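Side-chain contacts in endoglucanase EG-II (Hypocrea jecorina, PDB 3QR3), which probably hydrolyses internal beta-1,4-glucosidic bonds of cellulose, as a TIM-barrel endoglucanase of glycosyl hydrolase family 5: residues A[45-48]-A[49-53]; A[91-95]-A[96-100]; A[130-133]-A[134-138]. One frame throughout, in Å; residues are numbered along the deposited sequence.

Interaction 1. Residues A[45-48]-A[49-53]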
loop_
_atom_site.group_PDB
_atom_site.type_symbol
_atom_site.label_atom_id
_atom_site.label_comp_id
_atom_site.label_asym_id
_atom_site.label_seq_id
_atom_site.Cartn_x
_atom_site.Cartn_y
_atom_site.Cartn_z
ATOM N N ILE A 45 -0.911 -14.227 -8.509
ATOM C CA ILE A 45 -1.997 -14.926 -7.850
ATOM C C ILE A 45 -1.490 -16.204 -7.200
ATOM O O ILE A 45 -1.872 -16.526 -6.081
ATOM C CB ILE A 45 -3.151 -15.219 -8.815
ATOM C CG1 ILE A 45 -3.776 -13.892 -9.267
ATOM C CG2 ILE A 45 -4.180 -16.107 -8.139
ATOM C CD1 ILE A 45 -5.046 -14.033 -10.071
ATOM N N GLY A 46 -0.618 -16.921 -7.905
ATOM C CA GLY A 46 0.050 -18.076 -7.339
ATOM C C GLY A 46 0.903 -17.702 -6.139
ATOM O O GLY A 46 0.973 -18.453 -5.168
ATOM N N GLN A 47 1.555 -16.542 -6.198
ATOM C CA GLN A 47 2.334 -16.074 -5.050
ATOM C C GLN A 47 1.416 -15.845 -3.855
ATOM O O GLN A 47 1.679 -16.333 -2.750
ATOM C CB GLN A 47 3.086 -14.778 -5.366
ATOM C CG GLN A 47 4.298 -14.933 -6.259
ATOM C CD GLN A 47 4.879 -13.592 -6.666
ATOM O OE1 GLN A 47 4.877 -12.641 -5.880
ATOM N NE2 GLN A 47 5.369 -13.503 -7.899
ATOM N N MET A 48 0.339 -15.101 -4.072
ATOM C CA MET A 48 -0.601 -14.814 -2.983
ATOM C C MET A 48 -1.131 -16.096 -2.332
ATOM O O MET A 48 -1.262 -16.174 -1.113
ATOM C CB MET A 48 -1.761 -13.943 -3.473
ATOM C CG MET A 48 -1.366 -12.493 -3.770
ATOM S SD MET A 48 -2.788 -11.421 -4.065
ATOM C CE MET A 48 -3.336 -12.021 -5.662
ATOM N N GLN A 49 -1.426 -17.103 -3.148
ATOM C CA GLN A 49 -1.966 -18.352 -2.617
ATOM C C GLN A 49 -0.953 -19.014 -1.676
ATOM O O GLN A 49 -1.308 -19.495 -0.602
ATOM C CB GLN A 49 -2.362 -19.299 -3.751
ATOM C CG GLN A 49 -3.001 -20.593 -3.282
ATOM C CD GLN A 49 -3.219 -21.580 -4.413
ATOM O OE1 GLN A 49 -4.197 -22.324 -4.420
ATOM N NE2 GLN A 49 -2.300 -21.591 -5.378
ATOM N N HIS A 50 0.310 -19.025 -2.086
ATOM C CA HIS A 50 1.395 -19.488 -1.229
ATOM C C HIS A 50 1.487 -18.676 0.069
ATOM O O HIS A 50 1.585 -19.238 1.159
ATOM C CB HIS A 50 2.725 -19.425 -1.987
ATOM C CG HIS A 50 3.922 -19.258 -1.106
ATOM N ND1 HIS A 50 4.395 -20.268 -0.291
ATOM C CD2 HIS A 50 4.750 -18.203 -0.917
ATOM C CE1 HIS A 50 5.461 -19.840 0.363
ATOM N NE2 HIS A 50 5.696 -18.589 0.003
ATOM N N PHE A 51 1.476 -17.355 -0.053
ATOM C CA PHE A 51 1.570 -16.481 1.111
ATOM C C PHE A 51 0.446 -16.743 2.107
ATOM O O PHE A 51 0.671 -16.746 3.315
ATOM C CB PHE A 51 1.569 -15.009 0.682
ATOM C CG PHE A 51 2.890 -14.539 0.135
ATOM C CD1 PHE A 51 4.066 -14.813 0.812
ATOM C CD2 PHE A 51 2.951 -13.811 -1.046
ATOM C CE1 PHE A 51 5.285 -14.373 0.320
ATOM C CE2 PHE A 51 4.163 -13.365 -1.541
ATOM C CZ PHE A 51 5.331 -13.651 -0.862
ATOM N N VAL A 52 -0.760 -16.976 1.599
ATOM C CA VAL A 52 -1.913 -17.193 2.464
ATOM C C VAL A 52 -1.867 -18.592 3.078
ATOM O O VAL A 52 -2.077 -18.760 4.281
ATOM C CB VAL A 52 -3.255 -16.997 1.710
ATOM C CG1 VAL A 52 -4.441 -17.464 2.573
ATOM C CG2 VAL A 52 -3.432 -15.535 1.302
ATOM N N ASN A 53 -1.580 -19.593 2.254
ATOM C CA ASN A 53 -1.649 -20.987 2.695
ATOM C C ASN A 53 -0.478 -21.421 3.564
ATOM O O ASN A 53 -0.657 -22.176 4.519
ATOM C CB ASN A 53 -1.768 -21.927 1.495
ATOM C CG ASN A 53 -3.121 -21.859 0.851
ATOM O OD1 ASN A 53 -4.049 -21.287 1.414
ATOM N ND2 ASN A 53 -3.251 -22.445 -0.333
HETATM O O HOH W 1 0.430 -21.035 -5.253
#
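Gln47 and Phe51 meet one turn apart in a local helical contact on helix 44-55, which makes the crossover between the adjacent parallel strands 5-11 and 59-64 of the TIM barrel. Four successive i to i+4 bonds hold the turn, from Gln49 N to Ile45 O through to Val52 N to Met48 O; the bond from Phe51 N to Gln47 O, at 2.9 Å, runs nearly along the C=O axis. The Phe51 ring swings back toward the start of the helix, with CG beside its own backbone N (chi1 -77°), and this brings CD2 to 3.3 Å from Gln47 O at an oblique approach. On one face of the same ring, His50 CD2 stands 3.8 Å above the Phe51 plane, displaced toward the rim; the imidazole itself stacks on Trp315, and its NE2 bonds to Asp317. Met48 takes the inward side, its bent thioether chain lying against Phe60 of strand 59-64 and Ile10 of strand 5-11. Val52 sets CG2 at 3.3 Å from Met48 O. On the outer side the extended Gln49 chain turns its amide back to the preceding turn through a water, which accepts from Gln49 NE2 at 2.8 Å and donates to Gly46 O at 2.6 Å.

Interaction 2. Residues A[91-95]-A[96-100]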
loop_
_atom_site.group_PDB
_atom_site.type_symbol
_atom_site.label_atom_id
_atom_site.label_comp_id
_atom_site.label_asym_id
_atom_site.label_seq_id
_atom_site.Cartn_x
_atom_site.Cartn_y
_atom_site.Cartn_z
ATOM N N GLN A 91 -9.576 -9.720 -7.456
ATOM C CA GLN A 91 -10.401 -10.877 -7.125
ATOM C C GLN A 91 -9.567 -12.077 -6.680
ATOM O O GLN A 91 -9.990 -12.842 -5.823
ATOM C CB GLN A 91 -11.330 -11.251 -8.285
ATOM C CG GLN A 91 -12.310 -10.146 -8.675
ATOM C CD GLN A 91 -13.084 -9.591 -7.479
ATOM O OE1 GLN A 91 -13.472 -10.330 -6.576
ATOM N NE2 GLN A 91 -13.299 -8.280 -7.470
ATOM N N GLY A 92 -8.371 -12.228 -7.239
ATOM C CA GLY A 92 -7.510 -13.324 -6.841
ATOM C C GLY A 92 -7.136 -13.180 -5.381
ATOM O O GLY A 92 -7.092 -14.148 -4.618
ATOM N N CYS A 93 -6.869 -11.942 -4.993
ATOM C CA CYS A 93 -6.537 -11.619 -3.615
ATOM C C CYS A 93 -7.748 -11.865 -2.706
ATOM O O CYS A 93 -7.645 -12.513 -1.665
ATOM C CB CYS A 93 -6.089 -10.156 -3.543
ATOM S SG CYS A 93 -5.930 -9.500 -1.895
ATOM N N LEU A 94 -8.906 -11.366 -3.122
ATOM C CA LEU A 94 -10.126 -11.494 -2.315
ATOM C C LEU A 94 -10.595 -12.949 -2.191
ATOM O O LEU A 94 -11.167 -13.334 -1.180
ATOM C CB LEU A 94 -11.250 -10.637 -2.903
ATOM C CG LEU A 94 -11.095 -9.115 -2.891
ATOM C CD1 LEU A 94 -12.202 -8.501 -3.704
ATOM C CD2 LEU A 94 -11.103 -8.556 -1.460
ATOM N N SER A 95 -10.346 -13.744 -3.224
ATOM C CA SER A 95 -10.767 -15.146 -3.253
ATOM C C SER A 95 -10.062 -15.983 -2.205
ATOM O O SER A 95 -10.534 -17.058 -1.834
ATOM C CB SER A 95 -10.520 -15.749 -4.637
ATOM O OG SER A 95 -11.425 -15.209 -5.592
ATOM N N LEU A 96 -8.924 -15.486 -1.741
ATOM C CA LEU A 96 -8.134 -16.165 -0.725
ATOM C C LEU A 96 -8.571 -15.771 0.684
ATOM O O LEU A 96 -7.947 -16.172 1.663
ATOM C CB LEU A 96 -6.655 -15.824 -0.926
ATOM C CG LEU A 96 -6.054 -16.409 -2.203
ATOM C CD1 LEU A 96 -4.767 -15.692 -2.567
ATOM C CD2 LEU A 96 -5.819 -17.904 -2.026
ATOM N N GLY A 97 -9.637 -14.978 0.781
ATOM C CA GLY A 97 -10.121 -14.494 2.064
ATOM C C GLY A 97 -9.323 -13.316 2.618
ATOM O O GLY A 97 -9.601 -12.826 3.710
ATOM N N ALA A 98 -8.324 -12.861 1.871
ATOM C CA ALA A 98 -7.490 -11.746 2.319
ATOM C C ALA A 98 -8.193 -10.411 2.134
ATOM O O ALA A 98 -9.179 -10.315 1.408
ATOM C CB ALA A 98 -6.153 -11.735 1.577
ATOM N N TYR A 99 -7.683 -9.391 2.817
ATOM C CA TYR A 99 -7.996 -8.002 2.512
ATOM C C TYR A 99 -7.062 -7.548 1.413
ATOM O O TYR A 99 -5.911 -7.990 1.351
ATOM C CB TYR A 99 -7.796 -7.131 3.748
ATOM C CG TYR A 99 -8.997 -7.109 4.648
ATOM C CD1 TYR A 99 -9.339 -8.217 5.405
ATOM C CD2 TYR A 99 -9.787 -5.972 4.747
ATOM C CE1 TYR A 99 -10.446 -8.195 6.242
ATOM C CE2 TYR A 99 -10.890 -5.942 5.571
ATOM C CZ TYR A 99 -11.214 -7.056 6.317
ATOM O OH TYR A 99 -12.313 -7.022 7.143
ATOM N N CYS A 100 -7.551 -6.660 0.553
ATOM C CA CYS A 100 -6.803 -6.270 -0.631
ATOM C C CYS A 100 -6.756 -4.758 -0.790
ATOM O O CYS A 100 -7.782 -4.111 -1.003
ATOM C CB CYS A 100 -7.412 -6.906 -1.880
ATOM S SG CYS A 100 -6.190 -7.746 -2.912
#
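Cys93 and Cys100 are joined by a disulfide, SG to SG 2.0 Å, tying the last turn of helix 80-95 to the start of strand 99-104. Cys93 has its sulfur anti to the backbone N (chi1 169°), which places it on Cys100 SG. Cys100 was modelled in two conformers, so finer bridge geometry is doubtful. Hydrogen bonds hold the backbone of the turn: Leu96 N bonds to Cys93 O at 3.2 Å, and Gly97 N to Leu94 O at 3.0 Å, each donor well above its carbonyl plane. Gly97 has positive phi (79°), and its bond is the inner one of a Schellman motif, with Ala98 N in the outer position 3.6 Å from Cys93 O; here a TIM-barrel helix hands over to the next parallel strand. Before it, Ser95 N and Ser95 OG grip Gln91 O from opposite faces of its plane, the hydroxyl donating at 2.8 Å. Arg141 NH1 spans the turn, bonding to Leu94 O and Ala98 O. Apolar contacts flank the bridge: Ala98 CB lies 4.1 Å from Cys93 SG, and Leu94 CD2 4.1 Å from Cys100 CB in the conformer described. Leu96 folds back along the helix, its CD1 3.5 Å from Gly92 O.

Interaction 3. Residues A[130-133]-A[134-138]; sequences SQLA and SKYAS
The backbone from Ser130 to Lys135 is regular helix, with Ser134 N bonded to Ser130 O at 2.9 Å, Lys135 N to Gln131 O at 3.0 Å, and Tyr136 N splitting its donation between a main bond to Leu132 O at 2.9 Å and a weak second one to Ala133 O that is strongly bent, with an N-H...O angle of 120°.

Among the side chains, Tyr136 carries the main ring contact. Its chi1 of -68° sets the ring anti to its own carbonyl carbon and back along the helix, so that CD2 comes to 3.2 Å from Leu132 O. The neighbouring ring atom, Tyr136 CE2, meets the branch tip Leu132 CD2 at 4.2 Å. Lys135 covers one face of the ring, its CG 4.0 Å above the Tyr136 plane and over the centre, a contact between the aliphatic part of the lysine and the pi face.

The contact lies on helix 122-136, which connects the neighbouring parallel strands 99-104 and 142-145 of the TIM barrel and lies beside helix 80-95. Tyr136 reaches across to that helix, packing on Val90 and Gln91, and its OH hydrogen-bonds to Asp87, which fixes the far end of the ring. Lys135 also touches Asp87, together with Ile83.

Gln131 points elsewhere: its OE1 takes a bond from Leu78 N and its NE2 gives to Gly76 O, both in the loop ahead of helix 80-95, while NE2 also gives to Ser127 O, one turn earlier in its own helix. Ala133 is buried against Ala172 and Ala174, and one turn on, the methyl carbon Ala137 CB rests 3.3 Å from Ala133 O.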
loop_
_atom_site.group_PDB
_atom_site.type_symbol
_atom_site.label_atom_id
_atom_site.label_comp_id
_atom_site.label_asym_id
_atom_site.label_seq_id
_atom_site.Cartn_x
_atom_site.Cartn_y
_atom_site.Cartn_z
ATOM N N SER A 130 -14.256 7.680 -7.042
ATOM C CA SER A 130 -15.698 7.462 -7.034
ATOM C C SER A 130 -16.022 6.215 -7.862
ATOM O O SER A 130 -16.844 5.379 -7.476
ATOM C CB SER A 130 -16.419 8.697 -7.584
ATOM O OG SER A 130 -17.819 8.550 -7.493
ATOM N N GLN A 131 -15.349 6.080 -8.999
ATOM C CA GLN A 131 -15.555 4.925 -9.857
ATOM C C GLN A 131 -15.081 3.625 -9.220
ATOM O O GLN A 131 -15.776 2.613 -9.284
ATOM C CB GLN A 131 -14.863 5.123 -11.206
ATOM C CG GLN A 131 -15.459 6.250 -12.025
ATOM C CD GLN A 131 -14.724 6.423 -13.325
ATOM O OE1 GLN A 131 -14.959 5.688 -14.278
ATOM N NE2 GLN A 131 -13.815 7.384 -13.366
ATOM N N LEU A 132 -13.900 3.648 -8.613
ATOM C CA LEU A 132 -13.396 2.461 -7.929
ATOM C C LEU A 132 -14.322 2.062 -6.780
ATOM O O LEU A 132 -14.622 0.891 -6.595
ATOM C CB LEU A 132 -11.973 2.699 -7.425
ATOM C CG LEU A 132 -10.937 2.812 -8.543
ATOM C CD1 LEU A 132 -9.594 3.294 -7.991
ATOM C CD2 LEU A 132 -10.805 1.456 -9.235
ATOM N N ALA A 133 -14.778 3.045 -6.017
ATOM C CA ALA A 133 -15.679 2.781 -4.902
ATOM C C ALA A 133 -16.985 2.164 -5.394
ATOM O O ALA A 133 -17.498 1.226 -4.794
ATOM C CB ALA A 133 -15.960 4.072 -4.138
ATOM N N SER A 134 -17.532 2.702 -6.479
ATOM C CA SER A 134 -18.751 2.148 -7.057
ATOM C C SER A 134 -18.540 0.694 -7.483
ATOM O O SER A 134 -19.384 -0.171 -7.228
ATOM C CB SER A 134 -19.211 2.989 -8.245
ATOM O OG SER A 134 -20.366 2.422 -8.840
ATOM N N LYS A 135 -17.406 0.419 -8.121
ATOM C CA LYS A 135 -17.111 -0.944 -8.554
ATOM C C LYS A 135 -17.024 -1.891 -7.359
ATOM O O LYS A 135 -17.535 -3.003 -7.401
ATOM C CB LYS A 135 -15.796 -0.996 -9.332
ATOM C CG LYS A 135 -15.428 -2.396 -9.833
ATOM C CD LYS A 135 -14.234 -2.356 -10.788
ATOM C CE LYS A 135 -14.002 -3.717 -11.436
ATOM N NZ LYS A 135 -15.070 -4.060 -12.421
ATOM N N TYR A 136 -16.386 -1.435 -6.287
ATOM C CA TYR A 136 -16.063 -2.314 -5.170
ATOM C C TYR A 136 -16.971 -2.158 -3.952
ATOM O O TYR A 136 -16.718 -2.756 -2.910
ATOM C CB TYR A 136 -14.595 -2.118 -4.784
ATOM C CG TYR A 136 -13.673 -2.629 -5.864
ATOM C CD1 TYR A 136 -13.703 -3.960 -6.234
ATOM C CD2 TYR A 136 -12.805 -1.779 -6.543
ATOM C CE1 TYR A 136 -12.888 -4.448 -7.233
ATOM C CE2 TYR A 136 -11.971 -2.263 -7.551
ATOM C CZ TYR A 136 -12.021 -3.600 -7.886
ATOM O OH TYR A 136 -11.213 -4.113 -8.882
ATOM N N ALA A 137 -18.030 -1.366 -4.094
ATOM C CA ALA A 137 -18.900 -1.041 -2.962
ATOM C C ALA A 137 -19.370 -2.266 -2.176
ATOM O O ALA A 137 -19.454 -2.221 -0.952
ATOM C CB ALA A 137 -20.097 -0.206 -3.425
ATOM N N SER A 138 -19.671 -3.356 -2.876
ATOM C CA SER A 138 -20.251 -4.532 -2.231
ATOM C C SER A 138 -19.201 -5.485 -1.666
ATOM O O SER A 138 -19.549 -6.487 -1.056
ATOM C CB SER A 138 -21.146 -5.297 -3.206
ATOM O OG SER A 138 -20.369 -5.889 -4.239
#

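How the interactions relate
The three contacts follow one another along the chain, on three helices packed outside the same eight-stranded parallel barrel: helix 44-55, helix 80-95 and helix 122-136. Interactions 1 and 2 have centres 10 Å apart and pack directly, with Met48 SD 3.6 Å from Cys93 CB and Met48 CB 3.6 Å from Leu96 CD1. Interactions 2 and 3, centres 16 Å apart, touch more lightly, where Gln91 NE2 comes to 3.9 Å from Tyr136 CE1. Interaction 1 and interaction 3 stay about 12 Å apart at their nearest atoms. Segment 91-100 therefore stands between the other two, so side chains link these three helices in a row on the outside of the barrel.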